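Local coordinates for protein mandelate racemase / muconate lactonizing enzyme (PDB 2POD) that is of unknown function but belongs to the enolase superfamily and may act as a metal-dependent lyase, at residues Ile8-Pro13 with Ser42-Ile47; Glu14-Leu19 with Glu390-Ala395; Tyr120-Gly125 with Val345-Arg350; Val292-Ser297 with Leu317-His322. One frame throughout, in Å; residues are numbered along the deposited sequence.

Contact 1. Residues Ile8-Pro13 with Ser42-Ile47; sequences IETLRP and SAEAYI
E44 reaches from the helix to the strand with its chain stretched out, CG anti to the backbone N (chi1 168°), and its two carboxylate oxygens go to two different side chains. OE1 takes the hydroxyl of T10, with T10 OG1 donating at 2.6 Å to E44 OE1 on the anti side of the carboxylate, somewhat out of its plane. OE2 takes R12: the bend in the arginine chain at chi3 turns its guanidinium edge-on, and R12 NE lies 2.7 Å from E44 OE2 in an almost straight salt bridge (171° at the hydrogen). The two flat groups stand nearly upright to each other, their planes 77° apart, and the N-H meets OE2 from above the carboxylate instead of in its plane. E44 is buried, and these two bonds anchor both of its oxygens. T10 OG1 is also hydrogen-bonded to H48, one turn further along the same helix. Beyond this polar patch the contact turns apolar: I8 CG2 meets I47 CG2 at 3.9 Å, the two side chains crossing at about a right angle, while I47 CD1 slips past T10 CG2. Strand and helix run nearly antiparallel, and alternate strand residues I8, T10 and R12 face the helix. Such a helix laid against an antiparallel sheet is part of the build of the N-terminal capping domain of the enolase superfamily.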
loop_
_atom_site.group_PDB
_atom_site.type_symbol
_atom_site.label_atom_id
_atom_site.label_comp_id
_atom_site.label_asym_id
_atom_site.label_seq_id
_atom_site.Cartn_x
_atom_site.Cartn_y
_atom_site.Cartn_z
ATOM N N ILE B 8 -40.575 -11.006 -28.721
ATOM C CA ILE B 8 -39.495 -10.020 -28.790
ATOM C C ILE B 8 -39.129 -9.736 -30.250
ATOM O O ILE B 8 -38.876 -10.657 -31.021
ATOM C CB ILE B 8 -38.246 -10.457 -27.935
ATOM C CG1 ILE B 8 -38.550 -10.303 -26.435
ATOM C CG2 ILE B 8 -37.007 -9.636 -28.292
ATOM C CD1 ILE B 8 -37.694 -11.145 -25.519
ATOM N N GLU B 9 -39.118 -8.459 -30.622
ATOM C CA GLU B 9 -38.881 -8.047 -32.005
ATOM C C GLU B 9 -37.631 -7.191 -32.083
ATOM O O GLU B 9 -37.504 -6.234 -31.333
ATOM C CB GLU B 9 -40.056 -7.205 -32.509
ATOM C CG GLU B 9 -41.206 -7.984 -33.085
ATOM C CD GLU B 9 -42.135 -7.109 -33.912
ATOM O OE1 GLU B 9 -42.124 -7.244 -35.155
ATOM O OE2 GLU B 9 -42.868 -6.284 -33.318
ATOM N N THR B 10 -36.728 -7.505 -33.007
ATOM C CA THR B 10 -35.629 -6.586 -33.323
ATOM C C THR B 10 -35.827 -5.881 -34.660
ATOM O O THR B 10 -36.324 -6.471 -35.621
ATOM C CB THR B 10 -34.255 -7.278 -33.302
ATOM O OG1 THR B 10 -34.258 -8.375 -34.224
ATOM C CG2 THR B 10 -33.928 -7.784 -31.895
ATOM N N LEU B 11 -35.441 -4.610 -34.703
ATOM C CA LEU B 11 -35.611 -3.791 -35.887
ATOM C C LEU B 11 -34.259 -3.205 -36.267
ATOM O O LEU B 11 -33.651 -2.476 -35.476
ATOM C CB LEU B 11 -36.596 -2.642 -35.614
ATOM C CG LEU B 11 -38.010 -2.746 -35.016
ATOM C CD1 LEU B 11 -38.809 -1.573 -35.544
ATOM C CD2 LEU B 11 -38.756 -4.041 -35.314
ATOM N N ARG B 12 -33.796 -3.520 -37.474
ATOM C CA ARG B 12 -32.546 -2.968 -37.993
ATOM C C ARG B 12 -32.768 -2.095 -39.233
ATOM O O ARG B 12 -32.914 -2.614 -40.343
ATOM C CB ARG B 12 -31.563 -4.087 -38.329
ATOM C CG ARG B 12 -30.918 -4.760 -37.132
ATOM C CD ARG B 12 -29.671 -5.547 -37.538
ATOM N NE ARG B 12 -29.997 -6.746 -38.310
ATOM C CZ ARG B 12 -29.842 -6.864 -39.627
ATOM N NH1 ARG B 12 -30.172 -7.995 -40.233
ATOM N NH2 ARG B 12 -29.360 -5.857 -40.340
ATOM N N PRO B 13 -32.777 -0.764 -39.056
ATOM C CA PRO B 13 -32.947 0.101 -40.226
ATOM C C PRO B 13 -31.643 0.264 -41.000
ATOM O O PRO B 13 -30.628 0.635 -40.412
ATOM C CB PRO B 13 -33.396 1.436 -39.622
ATOM C CG PRO B 13 -32.959 1.405 -38.179
ATOM C CD PRO B 13 -32.618 -0.005 -37.800
ATOM N N SER B 42 -24.778 -8.271 -34.415
ATOM C CA SER B 42 -24.256 -9.184 -33.405
ATOM C C SER B 42 -25.085 -9.147 -32.125
ATOM O O SER B 42 -25.348 -10.194 -31.522
ATOM C CB SER B 42 -22.768 -8.947 -33.136
ATOM O OG SER B 42 -22.517 -7.648 -32.633
ATOM N N ALA B 43 -25.509 -7.946 -31.733
ATOM C CA ALA B 43 -26.469 -7.781 -30.643
ATOM C C ALA B 43 -27.830 -8.420 -30.938
ATOM O O ALA B 43 -28.395 -9.098 -30.071
ATOM C CB ALA B 43 -26.617 -6.308 -30.270
ATOM N N GLU B 44 -28.338 -8.228 -32.159
ATOM C CA GLU B 44 -29.580 -8.873 -32.603
ATOM C C GLU B 44 -29.469 -10.398 -32.578
ATOM O O GLU B 44 -30.355 -11.086 -32.068
ATOM C CB GLU B 44 -29.993 -8.383 -34.003
ATOM C CG GLU B 44 -31.105 -9.200 -34.660
ATOM C CD GLU B 44 -31.484 -8.702 -36.041
ATOM O OE1 GLU B 44 -32.531 -8.022 -36.161
ATOM O OE2 GLU B 44 -30.743 -9.001 -37.002
ATOM N N ALA B 45 -28.368 -10.915 -33.114
ATOM C CA ALA B 45 -28.159 -12.354 -33.179
ATOM C C ALA B 45 -28.091 -12.981 -31.792
ATOM O O ALA B 45 -28.617 -14.074 -31.587
ATOM C CB ALA B 45 -26.919 -12.683 -33.984
ATOM N N TYR B 46 -27.463 -12.271 -30.849
ATOM C CA TYR B 46 -27.427 -12.672 -29.440
ATOM C C TYR B 46 -28.825 -12.732 -28.807
ATOM O O TYR B 46 -29.147 -13.692 -28.100
ATOM C CB TYR B 46 -26.520 -11.735 -28.619
ATOM C CG TYR B 46 -26.810 -11.794 -27.131
ATOM C CD1 TYR B 46 -27.547 -10.783 -26.501
ATOM C CD2 TYR B 46 -26.392 -12.887 -26.365
ATOM C CE1 TYR B 46 -27.839 -10.857 -25.153
ATOM C CE2 TYR B 46 -26.679 -12.961 -25.015
ATOM C CZ TYR B 46 -27.396 -11.946 -24.415
ATOM O OH TYR B 46 -27.682 -12.029 -23.077
ATOM N N ILE B 47 -29.628 -11.692 -29.030
ATOM C CA ILE B 47 -30.990 -11.635 -28.487
ATOM C C ILE B 47 -31.818 -12.857 -28.887
ATOM O O ILE B 47 -32.398 -13.515 -28.026
ATOM C CB ILE B 47 -31.705 -10.325 -28.844
ATOM C CG1 ILE B 47 -31.120 -9.173 -28.019
ATOM C CG2 ILE B 47 -33.233 -10.438 -28.614
ATOM C CD1 ILE B 47 -31.595 -7.789 -28.462
#

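Contact 2. Residues Glu14-Leu19 with Glu390-Ala395; sequences EEFPNL and ERLTIA
E15 turns to T393 through a chi1 of 25°, well short of staggered, and a sharp bend at chi2 of -93°; together they bring its carboxylate past L392 to the backbone of T393. The setting is the edge of the antiparallel sheet of the capping domain, where the connection between strands 5-13 and 19-26 meets the turn leading from helix 388-391 into strand 394-400. Here E14 N donates to T393 O at 3.1 Å, carrying on the pairing that R12 and A395 make in the sheet. The second polar link is poorer: T393 N lies 2.8 Å from E15 OE1, but the bond is strongly bent (120° at the hydrogen) and weak. The same E15 OE1 also sits 3.0 Å from T393 O, two acceptors facing each other, which is unfavourable and no hydrogen bond. At the surface, the aliphatic part of E14 lies obliquely across T393, with E14 CG 3.7 Å from T393 CB. The aliphatic part of E15 packs on L392, its CG 3.7 Å from L392 CG. Deeper in, F16 stacks on W356 and receives L392 at the rim of its ring, L392 CD2 standing 4.0 Å from F16 CE2, close to the ring plane.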
loop_
_atom_site.group_PDB
_atom_site.type_symbol
_atom_site.label_atom_id
_atom_site.label_comp_id
_atom_site.label_asym_id
_atom_site.label_seq_id
_atom_site.Cartn_x
_atom_site.Cartn_y
_atom_site.Cartn_z
ATOM N N GLU B 14 -31.657 -0.017 -42.302
ATOM C CA GLU B 14 -30.413 0.053 -43.082
ATOM C C GLU B 14 -29.897 1.454 -43.396
ATOM O O GLU B 14 -28.735 1.619 -43.778
ATOM C CB GLU B 14 -30.422 -0.840 -44.327
ATOM C CG GLU B 14 -31.738 -0.959 -45.054
ATOM C CD GLU B 14 -31.603 -1.746 -46.346
ATOM O OE1 GLU B 14 -31.383 -2.979 -46.283
ATOM O OE2 GLU B 14 -31.709 -1.123 -47.423
ATOM N N GLU B 15 -30.744 2.459 -43.206
ATOM C CA GLU B 15 -30.312 3.856 -43.264
ATOM C C GLU B 15 -29.452 4.260 -42.069
ATOM O O GLU B 15 -28.585 5.132 -42.192
ATOM C CB GLU B 15 -31.503 4.813 -43.407
ATOM C CG GLU B 15 -32.827 4.279 -42.874
ATOM C CD GLU B 15 -33.673 3.584 -43.940
ATOM O OE1 GLU B 15 -33.925 2.369 -43.794
ATOM O OE2 GLU B 15 -34.084 4.251 -44.916
ATOM N N PHE B 16 -29.705 3.634 -40.917
ATOM C CA PHE B 16 -28.845 3.779 -39.736
ATOM C C PHE B 16 -28.354 2.410 -39.263
ATOM O O PHE B 16 -28.905 1.842 -38.317
ATOM C CB PHE B 16 -29.581 4.518 -38.610
ATOM C CG PHE B 16 -30.417 5.674 -39.086
ATOM C CD1 PHE B 16 -29.824 6.894 -39.401
ATOM C CD2 PHE B 16 -31.799 5.541 -39.225
ATOM C CE1 PHE B 16 -30.592 7.971 -39.855
ATOM C CE2 PHE B 16 -32.580 6.613 -39.673
ATOM C CZ PHE B 16 -31.974 7.830 -39.987
ATOM N N PRO B 17 -27.326 1.859 -39.941
ATOM C CA PRO B 17 -26.968 0.449 -39.749
ATOM C C PRO B 17 -26.299 0.113 -38.403
ATOM O O PRO B 17 -26.199 -1.061 -38.049
ATOM C CB PRO B 17 -26.031 0.156 -40.928
ATOM C CG PRO B 17 -25.436 1.478 -41.281
ATOM C CD PRO B 17 -26.458 2.524 -40.936
ATOM N N ASN B 18 -25.866 1.125 -37.655
ATOM C CA ASN B 18 -25.383 0.900 -36.287
ATOM C C ASN B 18 -26.503 0.737 -35.256
ATOM O O ASN B 18 -26.271 0.239 -34.150
ATOM C CB ASN B 18 -24.435 2.015 -35.851
ATOM C CG ASN B 18 -23.083 1.933 -36.521
ATOM O OD1 ASN B 18 -22.515 2.954 -36.908
ATOM N ND2 ASN B 18 -22.548 0.720 -36.644
ATOM N N LEU B 19 -27.711 1.148 -35.632
ATOM C CA LEU B 19 -28.827 1.280 -34.708
ATOM C C LEU B 19 -29.611 -0.016 -34.584
ATOM O O LEU B 19 -29.872 -0.698 -35.576
ATOM C CB LEU B 19 -29.744 2.414 -35.166
ATOM C CG LEU B 19 -30.936 2.915 -34.349
ATOM C CD1 LEU B 19 -30.508 3.532 -33.027
ATOM C CD2 LEU B 19 -31.645 3.947 -35.192
ATOM N N GLU B 390 -42.531 1.678 -43.132
ATOM C CA GLU B 390 -42.854 2.244 -44.444
ATOM C C GLU B 390 -41.906 3.376 -44.840
ATOM O O GLU B 390 -41.438 3.419 -45.978
ATOM C CB GLU B 390 -44.310 2.727 -44.485
ATOM C CG GLU B 390 -45.333 1.634 -44.793
ATOM C CD GLU B 390 -45.477 0.612 -43.670
ATOM O OE1 GLU B 390 -45.988 0.973 -42.588
ATOM O OE2 GLU B 390 -45.069 -0.552 -43.872
ATOM N N ARG B 391 -41.626 4.279 -43.900
ATOM C CA ARG B 391 -40.662 5.369 -44.110
ATOM C C ARG B 391 -39.229 4.848 -44.235
ATOM O O ARG B 391 -38.416 5.402 -44.983
ATOM C CB ARG B 391 -40.732 6.393 -42.971
ATOM C CG ARG B 391 -42.125 6.678 -42.444
ATOM C CD ARG B 391 -42.096 6.970 -40.955
ATOM N NE ARG B 391 -41.911 8.394 -40.681
ATOM C CZ ARG B 391 -42.891 9.238 -40.367
ATOM N NH1 ARG B 391 -42.615 10.514 -40.138
ATOM N NH2 ARG B 391 -44.146 8.815 -40.280
ATOM N N LEU B 392 -38.932 3.780 -43.497
ATOM C CA LEU B 392 -37.580 3.243 -43.400
ATOM C C LEU B 392 -37.562 1.796 -43.865
ATOM O O LEU B 392 -38.506 1.043 -43.615
ATOM C CB LEU B 392 -37.095 3.322 -41.949
ATOM C CG LEU B 392 -36.235 4.494 -41.467
ATOM C CD1 LEU B 392 -36.892 5.866 -41.645
ATOM C CD2 LEU B 392 -35.845 4.272 -40.019
ATOM N N THR B 393 -36.487 1.409 -44.544
ATOM C CA THR B 393 -36.236 0.004 -44.856
ATOM C C THR B 393 -35.687 -0.719 -43.626
ATOM O O THR B 393 -34.539 -0.516 -43.239
ATOM C CB THR B 393 -35.243 -0.150 -46.020
ATOM O OG1 THR B 393 -35.430 0.912 -46.962
ATOM C CG2 THR B 393 -35.417 -1.502 -46.703
ATOM N N ILE B 394 -36.518 -1.557 -43.012
ATOM C CA ILE B 394 -36.210 -2.124 -41.707
ATOM C C ILE B 394 -36.188 -3.655 -41.776
ATOM O O ILE B 394 -37.203 -4.300 -42.073
ATOM C CB ILE B 394 -37.194 -1.611 -40.612
ATOM C CG1 ILE B 394 -36.937 -0.131 -40.316
ATOM C CG2 ILE B 394 -37.052 -2.418 -39.320
ATOM C CD1 ILE B 394 -38.030 0.551 -39.506
ATOM N N ALA B 395 -35.021 -4.230 -41.508
ATOM C CA ALA B 395 -34.906 -5.676 -41.389
ATOM C C ALA B 395 -35.415 -6.125 -40.020
ATOM O O ALA B 395 -34.823 -5.798 -38.986
ATOM C CB ALA B 395 -33.467 -6.116 -41.615
#

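Contact 3. Residues Tyr120-Gly125 with Val345-Arg350; sequences YNTCAG and VQESVR
Y120 and T122 both turn to E347, which extends from its own strand with CG anti to the backbone N (chi1 -176°). T122 OG1 donates to E347 OE2 at 2.8 Å, coming from well above the carboxylate plane. The Y120 ring, placed between its backbone N and carbonyl carbon (chi1 76°), leans over the neighbouring strand: its CD2 touches V345 CG2 at 3.6 Å and its hydroxyl, bonded to K176, comes 2.8 Å from E347 OE1. The other side of the sheet, where N121 and S348 point, is organised round one amide oxygen. N121 OD1 accepts R350 N at 2.9 Å, on a lone pair in the carbonyl plane, and thereby holds the first residue of helix 350-356. A water donates to the same N121 OD1 and bridges to S348 OG, which is also bonded to T119. R350 sends its extended chain past the N121 amide to D152 and D166. The backbones pair in parallel, with S348 N donating to Y120 O and T122 N to S348 O, both at 3.1 Å; the bond from Y120 N to Q346 O is weak. In this barrel a sodium ion lies about 5 Å from the E347 side chain. The bond from T122 would help to orient that carboxylate near the metal, consistent with a place in the active site.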
loop_
_atom_site.group_PDB
_atom_site.type_symbol
_atom_site.label_atom_id
_atom_site.label_comp_id
_atom_site.label_asym_id
_atom_site.label_seq_id
_atom_site.Cartn_x
_atom_site.Cartn_y
_atom_site.Cartn_z
ATOM N N TYR B 120 -25.098 19.525 -22.829
ATOM C CA TYR B 120 -23.922 19.970 -23.564
ATOM C C TYR B 120 -23.939 19.361 -24.950
ATOM O O TYR B 120 -24.473 18.265 -25.144
ATOM C CB TYR B 120 -22.616 19.628 -22.821
ATOM C CG TYR B 120 -22.153 18.184 -22.866
ATOM C CD1 TYR B 120 -21.225 17.750 -23.820
ATOM C CD2 TYR B 120 -22.618 17.254 -21.934
ATOM C CE1 TYR B 120 -20.795 16.420 -23.860
ATOM C CE2 TYR B 120 -22.185 15.924 -21.958
ATOM C CZ TYR B 120 -21.280 15.515 -22.927
ATOM O OH TYR B 120 -20.845 14.208 -22.952
ATOM N N ASN B 121 -23.357 20.071 -25.912
ATOM C CA ASN B 121 -23.424 19.644 -27.306
ATOM C C ASN B 121 -22.175 18.929 -27.763
ATOM O O ASN B 121 -21.089 19.505 -27.808
ATOM C CB ASN B 121 -23.760 20.804 -28.247
ATOM C CG ASN B 121 -24.307 20.325 -29.581
ATOM O OD1 ASN B 121 -25.451 19.876 -29.671
ATOM N ND2 ASN B 121 -23.485 20.398 -30.621
ATOM N N THR B 122 -22.336 17.655 -28.093
ATOM C CA THR B 122 -21.284 16.907 -28.753
ATOM C C THR B 122 -21.275 17.303 -30.232
ATOM O O THR B 122 -22.208 16.991 -30.980
ATOM C CB THR B 122 -21.482 15.392 -28.532
ATOM O OG1 THR B 122 -21.308 15.106 -27.142
ATOM C CG2 THR B 122 -20.494 14.555 -29.333
ATOM N N CYS B 123 -20.217 18.005 -30.633
ATOM C CA CYS B 123 -20.118 18.625 -31.952
ATOM C C CYS B 123 -19.811 17.611 -33.058
ATOM O O CYS B 123 -18.760 17.674 -33.701
ATOM C CB CYS B 123 -19.065 19.740 -31.937
ATOM S SG CYS B 123 -19.371 21.047 -30.719
ATOM N N ALA B 124 -20.733 16.669 -33.256
ATOM C CA ALA B 124 -20.715 15.750 -34.393
ATOM C C ALA B 124 -21.502 16.336 -35.561
ATOM O O ALA B 124 -22.427 17.132 -35.361
ATOM C CB ALA B 124 -21.301 14.407 -33.988
ATOM N N GLY B 125 -21.130 15.938 -36.775
ATOM C CA GLY B 125 -21.954 16.183 -37.957
ATOM C C GLY B 125 -23.105 15.197 -38.083
ATOM O O GLY B 125 -23.103 14.154 -37.416
ATOM N N VAL B 345 -24.488 16.647 -16.314
ATOM C CA VAL B 345 -24.980 17.105 -17.604
ATOM C C VAL B 345 -25.575 15.915 -18.328
ATOM O O VAL B 345 -25.295 14.770 -17.985
ATOM C CB VAL B 345 -23.862 17.727 -18.486
ATOM C CG1 VAL B 345 -23.721 19.213 -18.209
ATOM C CG2 VAL B 345 -22.530 17.006 -18.294
ATOM N N GLN B 346 -26.409 16.197 -19.320
ATOM C CA GLN B 346 -26.854 15.188 -20.262
ATOM C C GLN B 346 -26.349 15.532 -21.652
ATOM O O GLN B 346 -26.728 16.564 -22.212
ATOM C CB GLN B 346 -28.380 15.103 -20.255
ATOM C CG GLN B 346 -28.949 14.144 -21.280
ATOM C CD GLN B 346 -28.400 12.752 -21.121
ATOM O OE1 GLN B 346 -27.755 12.220 -22.021
ATOM N NE2 GLN B 346 -28.642 12.153 -19.965
ATOM N N GLU B 347 -25.494 14.667 -22.195
ATOM C CA GLU B 347 -25.074 14.725 -23.602
ATOM C C GLU B 347 -26.269 14.780 -24.552
ATOM O O GLU B 347 -27.211 14.002 -24.416
ATOM C CB GLU B 347 -24.191 13.517 -23.935
ATOM C CG GLU B 347 -23.603 13.501 -25.344
ATOM C CD GLU B 347 -22.369 12.613 -25.465
ATOM O OE1 GLU B 347 -21.900 12.087 -24.433
ATOM O OE2 GLU B 347 -21.854 12.452 -26.594
ATOM N N SER B 348 -26.224 15.722 -25.488
ATOM C CA SER B 348 -27.111 15.716 -26.643
ATOM C C SER B 348 -26.384 16.256 -27.872
ATOM O O SER B 348 -25.378 16.967 -27.752
ATOM C CB SER B 348 -28.365 16.544 -26.357
ATOM O OG SER B 348 -28.071 17.935 -26.333
ATOM N N VAL B 349 -26.890 15.901 -29.052
ATOM C CA VAL B 349 -26.329 16.362 -30.325
ATOM C C VAL B 349 -27.431 17.056 -31.133
ATOM O O VAL B 349 -28.410 16.420 -31.515
ATOM C CB VAL B 349 -25.740 15.181 -31.142
ATOM C CG1 VAL B 349 -25.027 15.683 -32.390
ATOM C CG2 VAL B 349 -24.775 14.381 -30.301
ATOM N N ARG B 350 -27.270 18.354 -31.382
ATOM C CA ARG B 350 -28.329 19.160 -31.998
ATOM C C ARG B 350 -28.666 18.767 -33.438
ATOM O O ARG B 350 -29.831 18.812 -33.836
ATOM C CB ARG B 350 -28.064 20.665 -31.852
ATOM C CG ARG B 350 -26.769 21.152 -32.478
ATOM C CD ARG B 350 -26.571 22.636 -32.271
ATOM N NE ARG B 350 -25.460 23.120 -33.086
ATOM C CZ ARG B 350 -25.203 24.400 -33.339
ATOM N NH1 ARG B 350 -25.971 25.355 -32.834
ATOM N NH2 ARG B 350 -24.169 24.721 -34.102
HETATM O O HOH W 1 -27.267 20.048 -27.777
#

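Contact 4. Residues Val292-Ser297 with Leu317-His322; sequences VMLDIS and LPVAPH
H322 and D295 meet at the C-terminal ends of two neighbouring parallel strands, and the histidine is worth following outward. Its CB lies 3.2 Å from L294 O, the same oxygen that accepts H322 N. With CG anti to the backbone N (chi1 -173°), the ring then turns toward the aspartate, and H322 CG passes 3.5 Å from D295 OD2. ND1 is the atom that bonds: H322 ND1 donates to D295 OD2 at 2.6 Å, using the anti lone pair of that oxygen, with OD2 a little out of the ring plane. Next round the ring, H322 CE1 is also 3.6 Å from D295 OD2. Ring and carboxylate are turned 57° from each other. On the other flank H322 CD2 is 4.4 Å from the selenium of selenomethionine M293, an oblique approach. The aspartate has its own second shell, since D295 OD1 accepts S297 N in an Asx turn and S297 OG at 2.6 Å, which fixes the carboxylate's rotation. Behind the pair, V292 N donates to P318 O and A320 N to V292 O, and V292, L294 and V319 pack together on the face covered by helices 276-285 and 301-314. This is a beta-alpha-beta unit of the enolase-superfamily barrel, with sodium about 3 Å from the H322 side chain; the pair at its strand ends resembles the histidine-aspartate pair of mandelate racemase, consistent with an active-site place.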
loop_
_atom_site.group_PDB
_atom_site.type_symbol
_atom_site.label_atom_id
_atom_site.label_comp_id
_atom_site.label_asym_id
_atom_site.label_seq_id
_atom_site.Cartn_x
_atom_site.Cartn_y
_atom_site.Cartn_z
ATOM N N VAL B 292 -17.883 10.181 -13.645
ATOM C CA VAL B 292 -18.275 8.839 -14.043
ATOM C C VAL B 292 -19.197 8.923 -15.252
ATOM O O VAL B 292 -20.332 9.380 -15.154
ATOM C CB VAL B 292 -18.900 8.056 -12.863
ATOM C CG1 VAL B 292 -19.533 6.754 -13.341
ATOM C CG2 VAL B 292 -17.818 7.765 -11.821
HETATM N N MSE B 293 -18.683 8.514 -16.404
HETATM C CA MSE B 293 -19.488 8.467 -17.614
HETATM C C MSE B 293 -19.967 7.070 -17.907
HETATM O O MSE B 293 -19.354 6.095 -17.489
HETATM C CB MSE B 293 -18.735 9.019 -18.814
HETATM C CG MSE B 293 -19.586 9.977 -19.620
HETATM SE SE MSE B 293 -19.189 10.177 -21.495
HETATM C CE MSE B 293 -17.915 8.720 -21.691
ATOM N N LEU B 294 -21.053 6.991 -18.661
ATOM C CA LEU B 294 -21.996 5.896 -18.570
ATOM C C LEU B 294 -22.812 5.945 -19.845
ATOM O O LEU B 294 -23.385 6.975 -20.160
ATOM C CB LEU B 294 -22.925 6.153 -17.372
ATOM C CG LEU B 294 -23.645 5.018 -16.651
ATOM C CD1 LEU B 294 -22.768 3.799 -16.615
ATOM C CD2 LEU B 294 -23.970 5.453 -15.244
ATOM N N ASP B 295 -22.869 4.843 -20.582
ATOM C CA ASP B 295 -23.867 4.701 -21.632
ATOM C C ASP B 295 -24.837 3.592 -21.261
ATOM O O ASP B 295 -24.426 2.445 -21.158
ATOM C CB ASP B 295 -23.190 4.394 -22.975
ATOM C CG ASP B 295 -24.158 4.428 -24.147
ATOM O OD1 ASP B 295 -25.081 3.586 -24.193
ATOM O OD2 ASP B 295 -23.989 5.289 -25.037
ATOM N N ILE B 296 -26.121 3.919 -21.111
ATOM C CA ILE B 296 -27.115 2.920 -20.690
ATOM C C ILE B 296 -27.369 1.764 -21.665
ATOM O O ILE B 296 -27.825 0.700 -21.260
ATOM C CB ILE B 296 -28.445 3.526 -20.108
ATOM C CG1 ILE B 296 -29.553 3.656 -21.158
ATOM C CG2 ILE B 296 -28.196 4.778 -19.257
ATOM C CD1 ILE B 296 -29.468 4.857 -22.040
ATOM N N SER B 297 -27.037 1.955 -22.938
ATOM C CA SER B 297 -27.127 0.871 -23.906
ATOM C C SER B 297 -25.869 0.003 -24.008
ATOM O O SER B 297 -25.884 -1.023 -24.693
ATOM C CB SER B 297 -27.491 1.410 -25.279
ATOM O OG SER B 297 -26.400 2.116 -25.846
ATOM N N LEU B 317 -18.601 11.750 -6.788
ATOM C CA LEU B 317 -18.426 11.949 -8.218
ATOM C C LEU B 317 -19.763 12.154 -8.922
ATOM O O LEU B 317 -20.756 11.520 -8.557
ATOM C CB LEU B 317 -17.625 10.799 -8.849
ATOM C CG LEU B 317 -16.234 10.531 -8.276
ATOM C CD1 LEU B 317 -15.504 9.531 -9.133
ATOM C CD2 LEU B 317 -15.404 11.802 -8.098
ATOM N N PRO B 318 -19.798 13.066 -9.914
ATOM C CA PRO B 318 -20.964 13.185 -10.772
ATOM C C PRO B 318 -21.004 12.182 -11.907
ATOM O O PRO B 318 -19.959 11.840 -12.473
ATOM C CB PRO B 318 -20.869 14.610 -11.315
ATOM C CG PRO B 318 -19.431 14.981 -11.227
ATOM C CD PRO B 318 -18.757 14.056 -10.252
ATOM N N VAL B 319 -22.214 11.723 -12.227
ATOM C CA VAL B 319 -22.477 10.983 -13.462
ATOM C C VAL B 319 -22.884 11.906 -14.619
ATOM O O VAL B 319 -23.663 12.848 -14.434
ATOM C CB VAL B 319 -23.498 9.825 -13.229
ATOM C CG1 VAL B 319 -24.052 9.269 -14.538
ATOM C CG2 VAL B 319 -22.830 8.710 -12.460
ATOM N N ALA B 320 -22.320 11.643 -15.796
ATOM C CA ALA B 320 -22.787 12.234 -17.043
ATOM C C ALA B 320 -23.139 11.128 -18.040
ATOM O O ALA B 320 -22.245 10.516 -18.624
ATOM C CB ALA B 320 -21.718 13.160 -17.626
ATOM N N PRO B 321 -24.445 10.848 -18.224
ATOM C CA PRO B 321 -24.876 9.836 -19.194
ATOM C C PRO B 321 -24.593 10.183 -20.662
ATOM O O PRO B 321 -24.784 11.327 -21.088
ATOM C CB PRO B 321 -26.375 9.708 -18.934
ATOM C CG PRO B 321 -26.570 10.300 -17.567
ATOM C CD PRO B 321 -25.588 11.414 -17.494
ATOM N N HIS B 322 -24.134 9.174 -21.400
ATOM C CA HIS B 322 -23.747 9.272 -22.801
ATOM C C HIS B 322 -24.977 9.153 -23.691
ATOM O O HIS B 322 -25.805 8.257 -23.497
ATOM C CB HIS B 322 -22.785 8.119 -23.135
ATOM C CG HIS B 322 -22.176 8.199 -24.500
ATOM N ND1 HIS B 322 -22.208 7.149 -25.393
ATOM C CD2 HIS B 322 -21.504 9.196 -25.119
ATOM C CE1 HIS B 322 -21.580 7.498 -26.503
ATOM N NE2 HIS B 322 -21.144 8.736 -26.362
HETATM O O HOH W 2 -26.633 6.647 -21.491
#

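In the fold
The contacts fall into two pairs, one in each domain. Contacts 1 and 2, with centres 12 Å apart, share the four-stranded antiparallel sheet of the capping domain, where strands 5-13 and 394-400 are neighbours; their segments alternate along the chain, so the C-terminal strand returns to complete the N-terminal domain. Contacts 3 and 4, centres 14 Å apart, both belong to the barrel sheet and touch where E347 meets H322, near the sodium held by E220, E246 and E272. Contact 4 is nested within the loop closed by contact 3, and both lie within that closed by contact 2. Contacts 3 and 4 thus flank the probable active site, whereas contacts 1 and 2 build the capping domain.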